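Local structure of glycine betaine/carnitine/choline ABC transporter (Staphylococcus aureus subsp. aureus Mu50, 3O66) at residues D62-S66 with V225-L230; T115-M119 with L145-W151; L30-D35 with H278-D282. The protein probably binds glycine betaine, carnitine, choline or a related quaternary ammonium compound outside the membrane and delivers it to an ABC importer. All coordinates share one frame; numbering follows the deposited sequence.

Contact 1. Residues D62-S66 with V225-L230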
loop_
_atom_site.group_PDB
_atom_site.type_symbol
_atom_site.label_atom_id
_atom_site.label_comp_id
_atom_site.label_asym_id
_atom_site.label_seq_id
_atom_site.Cartn_x
_atom_site.Cartn_y
_atom_site.Cartn_z
ATOM N N ASP A 62 0.345 18.869 -13.375
ATOM C CA ASP A 62 -1.082 18.801 -13.046
ATOM C C ASP A 62 -1.356 18.635 -11.555
ATOM O O ASP A 62 -2.483 18.882 -11.072
ATOM C CB ASP A 62 -1.726 17.654 -13.797
ATOM C CG ASP A 62 -1.639 17.814 -15.310
ATOM O OD1 ASP A 62 -1.589 18.965 -15.825
ATOM O OD2 ASP A 62 -1.616 16.765 -15.971
ATOM N N ALA A 63 -0.337 18.175 -10.839
ATOM C CA ALA A 63 -0.353 18.073 -9.388
ATOM C C ALA A 63 1.064 18.098 -8.902
ATOM O O ALA A 63 2.011 17.929 -9.700
ATOM C CB ALA A 63 -1.044 16.766 -8.919
ATOM N N ASN A 64 1.237 18.294 -7.592
ATOM C CA ASN A 64 2.592 18.333 -7.062
ATOM C C ASN A 64 2.859 17.451 -5.866
ATOM O O ASN A 64 3.990 17.457 -5.361
ATOM C CB ASN A 64 3.052 19.778 -6.804
ATOM C CG ASN A 64 1.990 20.621 -6.104
ATOM O OD1 ASN A 64 1.016 20.095 -5.545
ATOM N ND2 ASN A 64 2.161 21.939 -6.156
ATOM N N ILE A 65 1.837 16.706 -5.411
ATOM C CA ILE A 65 1.979 15.691 -4.350
ATOM C C ILE A 65 1.194 14.450 -4.808
ATOM O O ILE A 65 0.159 14.599 -5.414
ATOM C CB ILE A 65 1.402 16.163 -2.987
ATOM C CG1 ILE A 65 2.222 17.334 -2.415
ATOM C CG2 ILE A 65 1.302 14.999 -1.980
ATOM C CD1 ILE A 65 1.602 17.953 -1.134
ATOM N N SER A 66 1.751 13.252 -4.608
ATOM C CA SER A 66 0.976 12.010 -4.649
ATOM C C SER A 66 0.759 11.552 -3.206
ATOM O O SER A 66 1.731 11.403 -2.456
ATOM C CB SER A 66 1.722 10.927 -5.428
ATOM O OG SER A 66 1.775 11.233 -6.825
ATOM N N VAL A 225 4.867 11.217 -2.233
ATOM C CA VAL A 225 5.822 11.867 -3.162
ATOM C C VAL A 225 5.422 13.336 -3.305
ATOM O O VAL A 225 4.241 13.661 -3.353
ATOM C CB VAL A 225 5.829 11.156 -4.533
ATOM C CG1 VAL A 225 6.751 11.911 -5.597
ATOM C CG2 VAL A 225 6.260 9.690 -4.355
ATOM N N ALA A 226 6.412 14.222 -3.356
ATOM C CA ALA A 226 6.174 15.631 -3.622
ATOM C C ALA A 226 7.247 16.074 -4.628
ATOM O O ALA A 226 8.385 15.569 -4.604
ATOM C CB ALA A 226 6.249 16.452 -2.345
ATOM N N THR A 227 6.900 16.998 -5.521
ATOM C CA THR A 227 7.946 17.593 -6.388
ATOM C C THR A 227 8.845 18.485 -5.559
ATOM O O THR A 227 8.406 19.124 -4.568
ATOM C CB THR A 227 7.354 18.416 -7.531
ATOM O OG1 THR A 227 6.657 19.544 -6.984
ATOM C CG2 THR A 227 6.418 17.547 -8.372
ATOM N N ASN A 228 10.116 18.524 -5.922
ATOM C CA ASN A 228 11.040 19.401 -5.212
ATOM C C ASN A 228 10.807 20.888 -5.531
ATOM O O ASN A 228 11.125 21.768 -4.708
ATOM C CB ASN A 228 12.502 18.933 -5.406
ATOM C CG ASN A 228 12.750 17.602 -4.705
ATOM O OD1 ASN A 228 12.049 17.272 -3.745
ATOM N ND2 ASN A 228 13.714 16.827 -5.186
ATOM N N GLU A 229 10.192 21.161 -6.683
ATOM C CA GLU A 229 9.746 22.529 -6.997
ATOM C C GLU A 229 8.804 23.023 -5.881
ATOM O O GLU A 229 8.975 24.130 -5.380
ATOM C CB GLU A 229 9.063 22.613 -8.372
ATOM C CG GLU A 229 8.548 24.028 -8.719
ATOM C CD GLU A 229 7.784 24.108 -10.055
ATOM O OE1 GLU A 229 7.313 23.063 -10.555
ATOM O OE2 GLU A 229 7.638 25.236 -10.599
ATOM N N LEU A 230 7.838 22.190 -5.483
ATOM C CA LEU A 230 6.904 22.564 -4.409
ATOM C C LEU A 230 7.633 22.700 -3.071
ATOM O O LEU A 230 7.395 23.666 -2.293
ATOM C CB LEU A 230 5.760 21.533 -4.275
ATOM C CG LEU A 230 4.895 21.692 -3.019
ATOM C CD1 LEU A 230 4.099 23.011 -3.052
ATOM C CD2 LEU A 230 3.960 20.504 -2.859
#

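Contact 2. Residues T115-M119 with L145-W151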
loop_
_atom_site.group_PDB
_atom_site.type_symbol
_atom_site.label_atom_id
_atom_site.label_comp_id
_atom_site.label_asym_id
_atom_site.label_seq_id
_atom_site.Cartn_x
_atom_site.Cartn_y
_atom_site.Cartn_z
ATOM N N THR A 115 1.099 -5.090 -0.591
ATOM C CA THR A 115 1.655 -6.097 -1.459
ATOM C C THR A 115 0.726 -7.306 -1.554
ATOM O O THR A 115 -0.154 -7.495 -0.713
ATOM C CB THR A 115 3.041 -6.567 -0.944
ATOM O OG1 THR A 115 3.523 -7.626 -1.789
ATOM C CG2 THR A 115 2.965 -7.065 0.536
ATOM N N TYR A 116 0.897 -8.097 -2.613
ATOM C CA TYR A 116 0.323 -9.437 -2.619
ATOM C C TYR A 116 0.939 -10.134 -1.407
ATOM O O TYR A 116 2.128 -9.971 -1.123
ATOM C CB TYR A 116 0.678 -10.207 -3.894
ATOM C CG TYR A 116 -0.235 -9.976 -5.109
ATOM C CD1 TYR A 116 -1.446 -9.279 -5.006
ATOM C CD2 TYR A 116 0.119 -10.489 -6.352
ATOM C CE1 TYR A 116 -2.266 -9.081 -6.125
ATOM C CE2 TYR A 116 -0.699 -10.317 -7.475
ATOM C CZ TYR A 116 -1.891 -9.617 -7.358
ATOM O OH TYR A 116 -2.676 -9.438 -8.486
ATOM N N ALA A 117 0.098 -10.894 -0.703
ATOM C CA ALA A 117 0.511 -11.648 0.452
ATOM C C ALA A 117 -0.437 -12.805 0.626
ATOM O O ALA A 117 -1.643 -12.668 0.406
ATOM C CB ALA A 117 0.476 -10.748 1.725
ATOM N N PHE A 118 0.103 -13.932 1.070
ATOM C CA PHE A 118 -0.686 -15.100 1.400
ATOM C C PHE A 118 -1.288 -14.904 2.758
ATOM O O PHE A 118 -0.634 -14.389 3.667
ATOM C CB PHE A 118 0.162 -16.379 1.383
ATOM C CG PHE A 118 0.639 -16.744 0.009
ATOM C CD1 PHE A 118 -0.184 -17.462 -0.849
ATOM C CD2 PHE A 118 1.859 -16.269 -0.464
ATOM C CE1 PHE A 118 0.239 -17.773 -2.147
ATOM C CE2 PHE A 118 2.290 -16.558 -1.775
ATOM C CZ PHE A 118 1.469 -17.302 -2.608
HETATM N N MSE A 119 -2.536 -15.327 2.902
HETATM C CA MSE A 119 -3.269 -15.091 4.143
HETATM C C MSE A 119 -4.266 -16.196 4.404
HETATM O O MSE A 119 -4.730 -16.883 3.462
HETATM C CB MSE A 119 -3.930 -13.713 4.180
HETATM C CG MSE A 119 -4.901 -13.485 3.008
HETATM SE SE MSE A 119 -5.553 -11.648 2.945
HETATM C CE MSE A 119 -3.864 -10.806 2.421
ATOM N N LEU A 145 -6.120 -22.961 -2.445
ATOM C CA LEU A 145 -5.639 -21.583 -2.697
ATOM C C LEU A 145 -6.544 -20.782 -3.664
ATOM O O LEU A 145 -6.897 -21.278 -4.730
ATOM C CB LEU A 145 -4.216 -21.588 -3.268
ATOM C CG LEU A 145 -3.552 -20.242 -3.613
ATOM C CD1 LEU A 145 -3.358 -19.348 -2.368
ATOM C CD2 LEU A 145 -2.202 -20.487 -4.305
ATOM N N GLY A 146 -6.892 -19.557 -3.280
ATOM C CA GLY A 146 -7.549 -18.581 -4.185
ATOM C C GLY A 146 -6.556 -17.467 -4.486
ATOM O O GLY A 146 -5.875 -16.986 -3.568
HETATM N N MSE A 147 -6.454 -17.068 -5.757
HETATM C CA MSE A 147 -5.587 -15.943 -6.148
HETATM C C MSE A 147 -6.251 -15.134 -7.261
HETATM O O MSE A 147 -7.154 -15.641 -7.927
HETATM C CB MSE A 147 -4.217 -16.468 -6.634
HETATM C CG MSE A 147 -4.285 -17.179 -7.952
HETATM SE SE MSE A 147 -4.893 -18.999 -7.678
HETATM C CE MSE A 147 -3.115 -19.820 -7.910
ATOM N N ASP A 148 -5.802 -13.900 -7.480
ATOM C CA ASP A 148 -6.241 -13.126 -8.644
ATOM C C ASP A 148 -6.007 -13.927 -9.930
ATOM O O ASP A 148 -4.950 -14.533 -10.094
ATOM C CB ASP A 148 -5.467 -11.814 -8.778
ATOM C CG ASP A 148 -5.995 -10.959 -9.916
ATOM O OD1 ASP A 148 -7.071 -10.338 -9.767
ATOM O OD2 ASP A 148 -5.372 -10.949 -10.983
ATOM N N SER A 149 -6.976 -13.910 -10.848
ATOM C CA SER A 149 -6.774 -14.564 -12.154
ATOM C C SER A 149 -5.509 -14.088 -12.932
ATOM O O SER A 149 -4.854 -14.882 -13.604
ATOM C CB SER A 149 -8.048 -14.532 -13.025
ATOM O OG SER A 149 -8.771 -13.313 -12.930
ATOM N N SER A 150 -5.137 -12.819 -12.815
ATOM C CA SER A 150 -3.941 -12.324 -13.544
ATOM C C SER A 150 -2.626 -12.932 -13.033
ATOM O O SER A 150 -1.580 -12.776 -13.663
ATOM C CB SER A 150 -3.877 -10.800 -13.530
ATOM N N TRP A 151 -2.691 -13.646 -11.907
ATOM C CA TRP A 151 -1.506 -14.223 -11.280
ATOM C C TRP A 151 -1.122 -15.635 -11.768
ATOM O O TRP A 151 0.038 -16.025 -11.650
ATOM C CB TRP A 151 -1.641 -14.168 -9.742
ATOM C CG TRP A 151 -0.350 -14.271 -9.029
ATOM C CD1 TRP A 151 0.660 -13.352 -9.015
ATOM C CD2 TRP A 151 0.089 -15.365 -8.232
ATOM N NE1 TRP A 151 1.703 -13.804 -8.244
ATOM C CE2 TRP A 151 1.381 -15.040 -7.752
ATOM C CE3 TRP A 151 -0.483 -16.593 -7.870
ATOM C CZ2 TRP A 151 2.112 -15.902 -6.930
ATOM C CZ3 TRP A 151 0.239 -17.443 -7.043
ATOM C CH2 TRP A 151 1.530 -17.094 -6.585
#

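Contact 3. Residues L30-D35 with H278-D282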
loop_
_atom_site.group_PDB
_atom_site.type_symbol
_atom_site.label_atom_id
_atom_site.label_comp_id
_atom_site.label_asym_id
_atom_site.label_seq_id
_atom_site.Cartn_x
_atom_site.Cartn_y
_atom_site.Cartn_z
ATOM N N LEU A 30 -5.595 17.640 5.062
ATOM C CA LEU A 30 -5.993 18.169 6.355
ATOM C C LEU A 30 -4.804 18.562 7.207
ATOM O O LEU A 30 -4.860 19.544 7.946
ATOM C CB LEU A 30 -6.943 17.206 7.097
ATOM C CG LEU A 30 -8.334 16.994 6.483
ATOM C CD1 LEU A 30 -8.945 15.678 6.993
ATOM C CD2 LEU A 30 -9.319 18.191 6.731
ATOM N N LEU A 31 -3.719 17.799 7.097
ATOM C CA LEU A 31 -2.553 18.069 7.909
ATOM C C LEU A 31 -1.879 19.345 7.412
ATOM O O LEU A 31 -1.438 20.156 8.219
ATOM C CB LEU A 31 -1.591 16.878 7.858
ATOM C CG LEU A 31 -0.374 16.935 8.760
ATOM C CD1 LEU A 31 -0.734 17.148 10.227
ATOM C CD2 LEU A 31 0.434 15.638 8.562
ATOM N N ILE A 32 -1.822 19.534 6.092
ATOM C CA ILE A 32 -1.275 20.777 5.518
ATOM C C ILE A 32 -2.136 21.972 5.921
ATOM O O ILE A 32 -1.612 23.008 6.354
ATOM C CB ILE A 32 -1.107 20.676 3.997
ATOM C CG1 ILE A 32 0.018 19.660 3.686
ATOM C CG2 ILE A 32 -0.850 22.057 3.373
ATOM C CD1 ILE A 32 -0.038 19.119 2.262
ATOM N N GLU A 33 -3.460 21.836 5.807
ATOM C CA GLU A 33 -4.332 22.912 6.304
ATOM C C GLU A 33 -4.010 23.232 7.758
ATOM O O GLU A 33 -3.951 24.418 8.153
ATOM C CB GLU A 33 -5.811 22.568 6.150
ATOM C CG GLU A 33 -6.269 22.563 4.705
ATOM C CD GLU A 33 -7.746 22.209 4.536
ATOM O OE1 GLU A 33 -8.562 22.608 5.398
ATOM O OE2 GLU A 33 -8.081 21.539 3.521
ATOM N N HIS A 34 -3.859 22.187 8.564
ATOM C CA HIS A 34 -3.610 22.353 10.001
ATOM C C HIS A 34 -2.278 23.066 10.261
ATOM O O HIS A 34 -2.246 24.096 10.950
ATOM C CB HIS A 34 -3.669 21.004 10.745
ATOM C CG HIS A 34 -3.296 21.096 12.204
ATOM N ND1 HIS A 34 -4.177 21.528 13.178
ATOM C CD2 HIS A 34 -2.134 20.825 12.843
ATOM C CE1 HIS A 34 -3.574 21.502 14.358
ATOM N NE2 HIS A 34 -2.332 21.083 14.180
ATOM N N ASP A 35 -1.189 22.530 9.707
ATOM C CA ASP A 35 0.131 23.108 9.963
ATOM C C ASP A 35 0.300 24.536 9.437
ATOM O O ASP A 35 1.074 25.310 10.014
ATOM C CB ASP A 35 1.237 22.230 9.390
ATOM C CG ASP A 35 1.510 21.009 10.224
ATOM O OD1 ASP A 35 0.838 20.783 11.252
ATOM O OD2 ASP A 35 2.425 20.266 9.851
ATOM N N HIS A 278 -4.377 11.505 17.026
ATOM C CA HIS A 278 -2.955 11.710 17.239
ATOM C C HIS A 278 -2.552 13.187 17.377
ATOM O O HIS A 278 -1.371 13.494 17.241
ATOM C CB HIS A 278 -2.139 10.988 16.161
ATOM C CG HIS A 278 -2.255 9.498 16.229
ATOM N ND1 HIS A 278 -1.454 8.733 17.043
ATOM C CD2 HIS A 278 -3.071 8.631 15.582
ATOM C CE1 HIS A 278 -1.768 7.459 16.907
ATOM N NE2 HIS A 278 -2.756 7.368 16.031
ATOM N N HIS A 279 -3.509 14.092 17.635
ATOM C CA HIS A 279 -3.196 15.518 17.882
ATOM C C HIS A 279 -2.368 16.094 16.717
ATOM O O HIS A 279 -1.475 16.918 16.930
ATOM C CB HIS A 279 -2.469 15.667 19.260
ATOM C CG HIS A 279 -2.471 17.063 19.821
ATOM N ND1 HIS A 279 -1.309 17.745 20.138
ATOM C CD2 HIS A 279 -3.494 17.897 20.130
ATOM C CE1 HIS A 279 -1.623 18.945 20.611
ATOM N NE2 HIS A 279 -2.942 19.065 20.608
ATOM N N TYR A 280 -2.680 15.640 15.494
ATOM C CA TYR A 280 -2.009 16.043 14.254
ATOM C C TYR A 280 -0.502 15.840 14.321
ATOM O O TYR A 280 0.252 16.566 13.661
ATOM C CB TYR A 280 -2.326 17.496 13.900
ATOM C CG TYR A 280 -3.768 17.711 13.607
ATOM C CD1 TYR A 280 -4.224 17.763 12.289
ATOM C CD2 TYR A 280 -4.701 17.806 14.648
ATOM C CE1 TYR A 280 -5.589 17.953 12.007
ATOM C CE2 TYR A 280 -6.056 17.989 14.384
ATOM C CZ TYR A 280 -6.492 18.052 13.057
ATOM O OH TYR A 280 -7.834 18.247 12.795
ATOM N N PHE A 281 -0.066 14.887 15.144
ATOM C CA PHE A 281 1.362 14.589 15.306
ATOM C C PHE A 281 2.214 15.810 15.707
ATOM O O PHE A 281 3.388 15.937 15.328
ATOM C CB PHE A 281 1.882 13.865 14.051
ATOM C CG PHE A 281 1.110 12.587 13.738
ATOM C CD1 PHE A 281 1.324 11.428 14.497
ATOM C CD2 PHE A 281 0.146 12.557 12.739
ATOM C CE1 PHE A 281 0.615 10.251 14.241
ATOM C CE2 PHE A 281 -0.583 11.367 12.458
ATOM C CZ PHE A 281 -0.342 10.213 13.207
ATOM N N ASP A 282 1.608 16.695 16.487
ATOM C CA ASP A 282 2.263 17.915 16.966
ATOM C C ASP A 282 3.247 17.690 18.140
ATOM O O ASP A 282 3.312 16.633 18.777
ATOM C CB ASP A 282 1.204 18.930 17.388
ATOM C CG ASP A 282 0.558 19.636 16.200
ATOM O OD1 ASP A 282 1.173 19.677 15.127
ATOM O OD2 ASP A 282 -0.566 20.165 16.349
ATOM O OXT ASP A 282 4.012 18.594 18.486
#

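Contact 1. Residues D62-S66 with V225-L230
Three backbone hydrogen bonds join N64-S66 to V225-T227 as antiparallel neighbours in the five-stranded sheet of one lobe. S66 and V225 form a hydrogen-bonded pair: S66 N reaches V225 O at 2.8 Å, and V225 N returns to S66 O at 3.1 Å. I65 and A226 make the following non-hydrogen-bonded pair, and T227 N then donates to N64 O at 3.0 Å with an N-H...O angle of 163°.

Apolar contact is built round L230. Its CD2 lies 3.6 Å from I65 CG1, on the face that I65 shares with A226, whose CB meets the same CG1. The L230 and N64 side chains cross at about a right angle, with CD2 of L230 3.8 Å from N64 CG.

The polar side chains bond elsewhere than across the pairing. The N64 amide, placed between its own backbone N and carbonyl carbon (chi1 45°), bonds the backbone of K12 through OD1 and that of D10 through ND2. S66 OG pairs with T14 OG1, and T227 OG1 is the N-cap acceptor for L230 N at 3.3 Å.

The chemistry implies a strand pairing that passes directly into a capped helix, with the N64 amide fixed in rotation by two backbone partners while its carbon skeleton packs on leucine.

Contact 2. Residues T115-M119 with L145-W151
Across the second lobe's five-stranded sheet, strands 116-120 and 144-148 are separated by strand 192-196, and this contact bridges that intervening strand through side chains. The backbones stay well apart: the nearest CA atoms, those of F118 and M147, are 9.0 Å from each other.

Y116 and W151 make the aromatic part. The tyrosine presents its edge to the face of the indole in an offset edge-to-face pair, the planes at 90° and the centroid of the Y116 ring 5.4 Å from that of the five-membered ring of W151. The closest atoms are Y116 CE2 and W151 CD1, at 3.7 Å. Beyond the ring, Y116 OH rests 3.7 Å from D148 CB, a contact with the carbon of the side chain.

F118 meets two partners. L145 CD1 lies in the plane of its ring, at the edge, 3.9 Å from F118 CE1; on the indole, W151 CH2 approaches F118 CZ at 4.0 Å. The indole therefore touches Y116 with its pyrrole end and F118 with its benzene end. L194, on the strand between, packs against Y116, F118 and W151.

The turn after D148 brings W151 back over the sheet. D148 OD2 accepts from S150 N at 2.6 Å, from above the carboxylate plane, and W151 N donates to D148 O at 3.0 Å. The chi1 of W151, -160°, sends its CG away from the backbone N and the indole toward the two rings. The Asx turn closes strand 144-148 and puts W151 beside Y116 and F118 across strand 192-196, in a mixed alpha/beta lobe characteristic of the periplasmic-binding-protein fold.

Contact 3. Residues L30-D35 with H278-D282
H34 and Y280 stack face to face where the C-terminal tail meets helix 19-35, just beyond the Schellman motif that ends helix 267-277. In that motif H279, with positive phi, is the C-prime residue: Y280 N bonds L275 O and H279 N bonds K276 O. H278, the first residue to leave helical geometry, also contributes its carbonyl, which accepts from F281 N. D282 N donates likewise to H279 O, and the three successive residues H279, Y280 and F281, all of left-handed conformation, turn the tail.

Y280 directs its side chain toward the helix. The H34 and Y280 planes are 13° apart and the ring centroids 3.9 Å, evidence of a nearly parallel stack; Y280 CG sits over the centre of the imidazole. The same imidazole face receives Y280 CB in a CH-pi contact, 3.8 Å from the ring centroid. At the tyrosine's other end, OH bonds K276 NZ. L31 CD1 comes to the edge of the Y280 ring and packs 4.0 Å from Y280 CB, while Y280 O lies 3.6 Å from the same methyl and accepts from K243 NZ.

The F281 side chain touches L244 and L275, and the chain ends at D282. Its OD1 is 4.0 Å from D35 OD1, two carboxylates whose likely repulsion K243 should relieve, since its NZ makes a salt bridge with both oxygens; T240 OG1 bonds the other D35 oxygen, OD2. The imidazole is held in two ways, by the tyrosine over one face and by D282 at its edge; the carboxylate could stabilise a protonated ring, though its salt bridge to K243 would temper this. That edge bond runs from H34 NE2 to the syn lone pair of D282 OD2, 2.9 Å long and 161° at the hydrogen, with the acceptor 12° out of the imidazole plane.

How the contacts relate
Contacts 1 and 3 belong to the same lobe and touch: I65 CD1 of contact 1 packs 3.9 Å from I32 CD1 on the helix of contact 3, although their centres are 19 Å apart. Contact 2 is in the other lobe, across the centre of the chain, with its centre 32 Å from that of contact 1 and 36 Å from that of contact 3. Along the chain the three are nested, contact 3 enclosing contact 1 and contact 1 enclosing contact 2. A triethylene glycol, probably from the crystallisation liquor, lies about 5 Å from the Y116 side chain of contact 2; ligands of this family generally bind between the lobes.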